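Local coordinates for protein probable arylamine n-acetyl transferase (Mycobacterium abscessus, PDB 4GUZ) that probably transfers an acetyl group from acetyl-coenzyme A to the amino group of arylamine substrates, at residues Val89-Arg92 with Asp96-Gly99; Pro30-Leu35 with Glu126-Asp131. One frame throughout, in Å; residues are numbered along the deposited sequence.

Both contacts lay a helix end against the same antiparallel sheet, and their centres are about 10 Å apart. Contact 2 joins the start of helix 32-45 to strand 126-130. Contact 1 joins the end of helix 79-92 to strand 96-104 and falls within the loop of chain that contact 2 closes. Strand 116-123 lies between the two strands in the sheet. Leu90 CD2 packs on Leu35 CD1 at 3.7 Å, and Tyr98 OH probably hydrogen-bonds Gln127 OE1 at 2.6 Å. The two helix ends thus pack side by side on one part of the sheet, and segment 126-131 carries Asp131 of a probable Cys-His-Asp triad.

Contact 1 of 2, residues Val89-Arg92 with Asp96-Gly99; sequences VLQR and DFYG
Leu90 lies over one face of the Phe97 ring, with its CB 3.6 Å from Phe97 CD2. The contact closes a tight helix-to-strand connection in the arylamine N-acetyltransferase fold. Helix 79-92 ends here, and after a short turn the chain runs on into strand 96-104 of the large antiparallel sheet. The overlap is a CH-pi contact. Leu90 CB stands 3.8 Å from the ring centroid and 19° off the ring normal, so it is displaced toward the rim. CB lies over the face, and Leu90 CD1 sits above the rim, 3.9 Å from Phe97 CG. Phe97 CG sits between its own backbone N and carbonyl carbon (chi1 77°), which raises the ring toward the helix.

Gln91 adds a smaller contact. Gln91 CB lies 4.0 Å from Phe97 CE2, and Gln91 NE2 comes near the same carbon. The glutamine side chain crosses the ring at about a right angle, and the amide and ring planes are 58° apart. No hydrogen bond joins the two segments, so the contact is made by van der Waals and CH-pi packing.

Neighbouring parts of the chain complete the site. The Trp8 ring meets the Phe97 ring, and Phe97 also touches Leu119. Leu90 extends the apolar packing to Val121. On the strand, Tyr98 points away from the helix. Back at the ring, the backbone N of Gln91 approaches Phe97 CE2 obliquely, at 3.5 Å.

Contact 2 of 2, residues Pro30-Leu35 with Glu126-Asp131; sequences PTLETL and EQWLCD
Leu32 presses its CD1 methyl onto the face of the Trp128 indole. The methyl lies 3.6 Å from the centroid of the six-membered ring and 11° off its normal, almost over the centre. This is a well-aligned CH-pi contact. Leu32 CD2 lies above and beyond the rim of the same six-membered ring, 3.7 Å from Trp128 CZ2. The two side chains cross at about a right angle. In Trp128, chi1 of -66° swings the indole beside the backbone N, and chi2 of 88° turns its face to Leu32.

One turn further along the helix, Leu35 meets Cys130 and the root of Trp128. Its CD1 is 3.6 Å from Cys130 SG, while CD2 packs at 3.8 Å from the same sulfur and at 4.1 Å from Trp128 CB. The contact across the segments is apolar, without hydrogen bonds. In the extended strand Trp128 and Cys130 point to the helix and Leu129 away from it.

The second shell sets the start of the helix. Thr31 occupies the N-cap position, and its O accepts the backbone bond from Leu35 N at 3.0 Å. The carbonyl oxygens of Asp27 and Ser29 are both within hydrogen-bonding range of Thr34 OG1, whose one proton can serve either.

Just past the strand, Asp131 hydrogen-bonds His116 NE2 and His189 NE2, and with Cys79 and His116 it probably forms the catalytic triad characteristic of this family. Strand 126-130 is backbone hydrogen-bonded to strand 116-123, and helix 32-45 packs over it, with Phe86 of helix 79-92 beside Cys130.

Contact 1 of 2, residues Val89-Arg92 with Asp96-Gly99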
ATOM      1  N   VAL A  89      10.828   5.003  -8.415  1.00 23.39           N
ATOM      2  CA  VAL A  89      12.026   4.163  -8.229  1.00 23.43           C
ATOM      3  C   VAL A  89      12.176   3.219  -9.418  1.00 27.17           C
ATOM      4  O   VAL A  89      13.269   3.138  -9.975  1.00 28.00           O
ATOM      5  CB  VAL A  89      12.056   3.374  -6.887  1.00 28.03           C
ATOM      6  CG1 VAL A  89      13.383   2.636  -6.706  1.00 27.86           C
ATOM      7  CG2 VAL A  89      11.818   4.292  -5.701  1.00 28.46           C
ATOM      8  N   LEU A  90      11.083   2.507  -9.815  1.00 23.24           N
ATOM      9  CA  LEU A  90      11.123   1.546 -10.925  1.00 22.78           C
ATOM     10  C   LEU A  90      11.597   2.231 -12.218  1.00 26.39           C
ATOM     11  O   LEU A  90      12.416   1.663 -12.955  1.00 25.48           O
ATOM     12  CB  LEU A  90       9.747   0.877 -11.133  1.00 22.07           C
ATOM     13  CG  LEU A  90       9.258  -0.068 -10.017  1.00 25.20           C
ATOM     14  CD1 LEU A  90       7.875  -0.634 -10.337  1.00 23.74           C
ATOM     15  CD2 LEU A  90      10.266  -1.181  -9.712  1.00 27.01           C
ATOM     16  N   GLN A  91      11.130   3.469 -12.440  1.00 22.83           N
ATOM     17  CA  GLN A  91      11.480   4.304 -13.593  1.00 24.17           C
ATOM     18  C   GLN A  91      12.973   4.651 -13.596  1.00 29.79           C
ATOM     19  O   GLN A  91      13.617   4.537 -14.646  1.00 28.98           O
ATOM     20  CB  GLN A  91      10.628   5.586 -13.573  1.00 26.28           C
ATOM     21  CG  GLN A  91      10.890   6.590 -14.706  1.00 46.47           C
ATOM     22  CD  GLN A  91      10.546   6.062 -16.074  1.00 70.45           C
ATOM     23  OE1 GLN A  91      11.421   5.894 -16.930  1.00 68.28           O
ATOM     24  NE2 GLN A  91       9.267   5.784 -16.309  1.00 63.07           N
ATOM     25  N   ARG A  92      13.523   5.076 -12.435  1.00 27.69           N
ATOM     26  CA  ARG A  92      14.935   5.453 -12.319  1.00 27.20           C
ATOM     27  C   ARG A  92      15.875   4.285 -12.504  1.00 32.96           C
ATOM     28  O   ARG A  92      16.982   4.477 -12.998  1.00 32.69           O
ATOM     29  CB  ARG A  92      15.228   6.084 -10.955  1.00 25.95           C
ATOM     30  CG  ARG A  92      15.040   7.569 -10.948  1.00 38.08           C
ATOM     31  CD  ARG A  92      16.076   8.342 -11.769  1.00 36.21           C
ATOM     32  NE  ARG A  92      17.313   8.579 -11.026  1.00 35.13           N
ATOM     33  CZ  ARG A  92      17.444   9.474 -10.052  1.00 45.00           C
ATOM     34  NH1 ARG A  92      16.405  10.208  -9.668  1.00 25.88           N
ATOM     35  NH2 ARG A  92      18.606   9.626  -9.437  1.00 37.94           N
ATOM     36  N   ASP A  96      10.873  -2.174 -16.933  1.00 22.71           N
ATOM     37  CA  ASP A  96       9.744  -2.080 -17.869  1.00 23.61           C
ATOM     38  C   ASP A  96       8.495  -2.347 -17.030  1.00 25.64           C
ATOM     39  O   ASP A  96       8.292  -3.473 -16.580  1.00 25.41           O
ATOM     40  CB  ASP A  96       9.901  -3.092 -19.028  1.00 25.56           C
ATOM     41  CG  ASP A  96       8.758  -3.157 -20.041  1.00 35.34           C
ATOM     42  OD1 ASP A  96       7.859  -2.279 -19.992  1.00 35.97           O
ATOM     43  OD2 ASP A  96       8.778  -4.066 -20.903  1.00 38.79           O
ATOM     44  N   PHE A  97       7.710  -1.311 -16.744  1.00 22.88           N
ATOM     45  CA  PHE A  97       6.556  -1.495 -15.851  1.00 20.90           C
ATOM     46  C   PHE A  97       5.368  -0.626 -16.236  1.00 22.78           C
ATOM     47  O   PHE A  97       5.483   0.325 -17.016  1.00 21.11           O
ATOM     48  CB  PHE A  97       6.974  -1.189 -14.386  1.00 22.51           C
ATOM     49  CG  PHE A  97       7.097   0.285 -14.071  1.00 24.82           C
ATOM     50  CD1 PHE A  97       6.059   0.969 -13.444  1.00 27.84           C
ATOM     51  CD2 PHE A  97       8.241   0.999 -14.433  1.00 27.58           C
ATOM     52  CE1 PHE A  97       6.157   2.337 -13.190  1.00 29.06           C
ATOM     53  CE2 PHE A  97       8.338   2.365 -14.177  1.00 30.38           C
ATOM     54  CZ  PHE A  97       7.296   3.026 -13.554  1.00 29.06           C
ATOM     55  N   TYR A  98       4.229  -0.918 -15.597  1.00 18.91           N
ATOM     56  CA  TYR A  98       3.002  -0.172 -15.782  1.00 17.82           C
ATOM     57  C   TYR A  98       2.178  -0.211 -14.496  1.00 20.54           C
ATOM     58  O   TYR A  98       2.374  -1.072 -13.629  1.00 20.15           O
ATOM     59  CB  TYR A  98       2.206  -0.684 -17.003  1.00 18.40           C
ATOM     60  CG  TYR A  98       1.762  -2.128 -16.964  1.00 18.88           C
ATOM     61  CD1 TYR A  98       0.461  -2.466 -16.612  1.00 19.59           C
ATOM     62  CD2 TYR A  98       2.605  -3.150 -17.392  1.00 20.00           C
ATOM     63  CE1 TYR A  98       0.026  -3.793 -16.630  1.00 20.10           C
ATOM     64  CE2 TYR A  98       2.187  -4.483 -17.397  1.00 20.32           C
ATOM     65  CZ  TYR A  98       0.889  -4.798 -17.029  1.00 23.92           C
ATOM     66  OH  TYR A  98       0.463  -6.109 -17.030  1.00 22.93           O
ATOM     67  N   GLY A  99       1.312   0.773 -14.382  1.00 15.89           N
ATOM     68  CA  GLY A  99       0.386   0.904 -13.277  1.00 15.61           C
ATOM     69  C   GLY A  99      -0.930   0.237 -13.560  1.00 18.20           C
ATOM     70  O   GLY A  99      -1.364   0.124 -14.717  1.00 16.64           O
TER

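Contact 2 of 2, residues Pro30-Leu35 with Glu126-Asp131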
ATOM      1  N   PRO A  30      18.075  -3.535 -13.455  1.00 33.25           N
ATOM      2  CA  PRO A  30      16.629  -3.847 -13.453  1.00 32.48           C
ATOM      3  C   PRO A  30      16.318  -5.336 -13.680  1.00 35.08           C
ATOM      4  O   PRO A  30      15.942  -5.766 -14.782  1.00 32.92           O
ATOM      5  CB  PRO A  30      16.068  -2.963 -14.569  1.00 34.10           C
ATOM      6  CG  PRO A  30      17.202  -2.708 -15.475  1.00 38.77           C
ATOM      7  CD  PRO A  30      18.473  -2.802 -14.677  1.00 34.47           C
ATOM      8  N   THR A  31      16.473  -6.120 -12.595  1.00 30.98           N
ATOM      9  CA  THR A  31      16.259  -7.572 -12.562  1.00 30.86           C
ATOM     10  C   THR A  31      15.305  -7.988 -11.425  1.00 33.22           C
ATOM     11  O   THR A  31      15.003  -7.173 -10.549  1.00 32.02           O
ATOM     12  CB  THR A  31      17.609  -8.270 -12.366  1.00 39.74           C
ATOM     13  OG1 THR A  31      18.190  -7.762 -11.167  1.00 40.57           O
ATOM     14  CG2 THR A  31      18.563  -8.076 -13.550  1.00 36.55           C
ATOM     15  N   LEU A  32      14.891  -9.279 -11.403  1.00 28.79           N
ATOM     16  CA  LEU A  32      14.006  -9.830 -10.386  1.00 26.97           C
ATOM     17  C   LEU A  32      14.627  -9.805  -8.991  1.00 28.97           C
ATOM     18  O   LEU A  32      13.915  -9.532  -8.017  1.00 25.79           O
ATOM     19  CB  LEU A  32      13.591 -11.266 -10.755  1.00 27.17           C
ATOM     20  CG  LEU A  32      12.688 -12.007  -9.760  1.00 32.86           C
ATOM     21  CD1 LEU A  32      11.325 -11.336  -9.613  1.00 32.44           C
ATOM     22  CD2 LEU A  32      12.577 -13.465 -10.108  1.00 36.25           C
ATOM     23  N   GLU A  33      15.938 -10.103  -8.871  1.00 26.00           N
ATOM     24  CA  GLU A  33      16.539 -10.090  -7.533  1.00 26.09           C
ATOM     25  C   GLU A  33      16.538  -8.667  -6.961  1.00 26.57           C
ATOM     26  O   GLU A  33      16.262  -8.501  -5.778  1.00 25.33           O
ATOM     27  CB  GLU A  33      17.946 -10.727  -7.520  1.00 27.72           C
ATOM     28  CG  GLU A  33      18.041 -11.953  -6.612  1.00 36.58           C
ATOM     29  CD  GLU A  33      16.810 -12.840  -6.492  1.00 58.74           C
ATOM     30  OE1 GLU A  33      16.249 -13.245  -7.537  1.00 41.99           O
ATOM     31  OE2 GLU A  33      16.395 -13.114  -5.343  1.00 66.52           O
ATOM     32  N   THR A  34      16.741  -7.656  -7.810  1.00 23.45           N
ATOM     33  CA  THR A  34      16.693  -6.256  -7.393  1.00 23.60           C
ATOM     34  C   THR A  34      15.249  -5.893  -6.984  1.00 25.85           C
ATOM     35  O   THR A  34      15.051  -5.326  -5.914  1.00 24.41           O
ATOM     36  CB  THR A  34      17.239  -5.349  -8.491  1.00 31.22           C
ATOM     37  OG1 THR A  34      18.623  -5.665  -8.658  1.00 33.01           O
ATOM     38  CG2 THR A  34      17.109  -3.843  -8.149  1.00 29.83           C
ATOM     39  N   LEU A  35      14.256  -6.267  -7.816  1.00 21.52           N
ATOM     40  CA  LEU A  35      12.837  -6.004  -7.551  1.00 19.57           C
ATOM     41  C   LEU A  35      12.412  -6.615  -6.224  1.00 22.16           C
ATOM     42  O   LEU A  35      11.689  -5.975  -5.465  1.00 20.74           O
ATOM     43  CB  LEU A  35      11.974  -6.555  -8.706  1.00 18.96           C
ATOM     44  CG  LEU A  35      10.468  -6.261  -8.649  1.00 22.34           C
ATOM     45  CD1 LEU A  35      10.189  -4.768  -8.756  1.00 23.28           C
ATOM     46  CD2 LEU A  35       9.718  -7.030  -9.725  1.00 19.54           C
ATOM     47  N   GLU A 126       7.900 -13.171 -18.346  1.00 25.33           N
ATOM     48  CA  GLU A 126       6.975 -13.085 -17.199  1.00 22.11           C
ATOM     49  C   GLU A 126       6.493 -11.662 -16.797  1.00 23.50           C
ATOM     50  O   GLU A 126       7.044 -10.638 -17.202  1.00 21.61           O
ATOM     51  CB  GLU A 126       7.656 -13.716 -15.974  1.00 22.73           C
ATOM     52  CG  GLU A 126       8.347 -15.051 -16.253  1.00 28.77           C
ATOM     53  CD  GLU A 126       8.777 -15.838 -15.036  1.00 38.55           C
ATOM     54  OE1 GLU A 126       9.941 -15.680 -14.602  1.00 25.31           O
ATOM     55  OE2 GLU A 126       7.967 -16.660 -14.548  1.00 30.73           O
ATOM     56  N   GLN A 127       5.461 -11.647 -15.943  1.00 17.93           N
ATOM     57  CA  GLN A 127       4.868 -10.467 -15.322  1.00 17.03           C
ATOM     58  C   GLN A 127       4.825 -10.667 -13.803  1.00 19.63           C
ATOM     59  O   GLN A 127       4.525 -11.763 -13.327  1.00 21.02           O
ATOM     60  CB  GLN A 127       3.487 -10.186 -15.906  1.00 18.38           C
ATOM     61  CG  GLN A 127       3.584  -9.596 -17.317  1.00 27.60           C
ATOM     62  CD  GLN A 127       2.268  -9.097 -17.832  1.00 35.12           C
ATOM     63  OE1 GLN A 127       2.069  -7.900 -17.974  1.00 29.26           O
ATOM     64  NE2 GLN A 127       1.353 -10.005 -18.139  1.00 29.37           N
ATOM     65  N   TRP A 128       5.168  -9.614 -13.058  1.00 18.84           N
ATOM     66  CA  TRP A 128       5.266  -9.610 -11.605  1.00 18.28           C
ATOM     67  C   TRP A 128       4.410  -8.527 -10.994  1.00 19.29           C
ATOM     68  O   TRP A 128       4.629  -7.341 -11.248  1.00 18.32           O
ATOM     69  CB  TRP A 128       6.733  -9.410 -11.192  1.00 18.14           C
ATOM     70  CG  TRP A 128       7.590 -10.573 -11.589  1.00 19.52           C
ATOM     71  CD1 TRP A 128       8.231 -10.750 -12.777  1.00 21.96           C
ATOM     72  CD2 TRP A 128       7.831 -11.759 -10.818  1.00 19.29           C
ATOM     73  NE1 TRP A 128       8.882 -11.962 -12.787  1.00 20.74           N
ATOM     74  CE2 TRP A 128       8.638 -12.614 -11.607  1.00 22.72           C
ATOM     75  CE3 TRP A 128       7.440 -12.189  -9.540  1.00 19.84           C
ATOM     76  CZ2 TRP A 128       9.089 -13.859 -11.147  1.00 21.79           C
ATOM     77  CZ3 TRP A 128       7.879 -13.426  -9.092  1.00 21.24           C
ATOM     78  CH2 TRP A 128       8.702 -14.243  -9.890  1.00 21.84           C
ATOM     79  N   LEU A 129       3.468  -8.931 -10.138  1.00 14.73           N
ATOM     80  CA  LEU A 129       2.608  -7.982  -9.446  1.00 12.90           C
ATOM     81  C   LEU A 129       3.348  -7.389  -8.261  1.00 17.45           C
ATOM     82  O   LEU A 129       3.809  -8.141  -7.394  1.00 17.11           O
ATOM     83  CB  LEU A 129       1.315  -8.681  -8.978  1.00 12.28           C
ATOM     84  CG  LEU A 129       0.351  -7.809  -8.147  1.00 15.92           C
ATOM     85  CD1 LEU A 129      -0.176  -6.663  -8.962  1.00 16.27           C
ATOM     86  CD2 LEU A 129      -0.750  -8.666  -7.516  1.00 18.00           C
ATOM     87  N   CYS A 130       3.460  -6.048  -8.209  1.00 14.74           N
ATOM     88  CA  CYS A 130       4.099  -5.385  -7.074  1.00 14.58           C
ATOM     89  C   CYS A 130       3.030  -4.603  -6.312  1.00 15.92           C
ATOM     90  O   CYS A 130       2.761  -3.426  -6.602  1.00 16.51           O
ATOM     91  CB  CYS A 130       5.256  -4.495  -7.517  1.00 16.15           C
ATOM     92  SG  CYS A 130       6.625  -5.400  -8.293  1.00 19.76           S
ATOM     93  N   ASP A 131       2.404  -5.275  -5.334  1.00 12.44           N
ATOM     94  CA  ASP A 131       1.357  -4.669  -4.489  1.00 11.65           C
ATOM     95  C   ASP A 131       2.057  -4.102  -3.267  1.00 17.62           C
ATOM     96  O   ASP A 131       2.117  -4.736  -2.211  1.00 18.89           O
ATOM     97  CB  ASP A 131       0.311  -5.714  -4.137  1.00 12.54           C
ATOM     98  CG  ASP A 131      -0.951  -5.149  -3.507  1.00 17.94           C
ATOM     99  OD1 ASP A 131      -1.034  -3.911  -3.347  1.00 20.49           O
ATOM    100  OD2 ASP A 131      -1.845  -5.944  -3.174  1.00 18.20           O
TER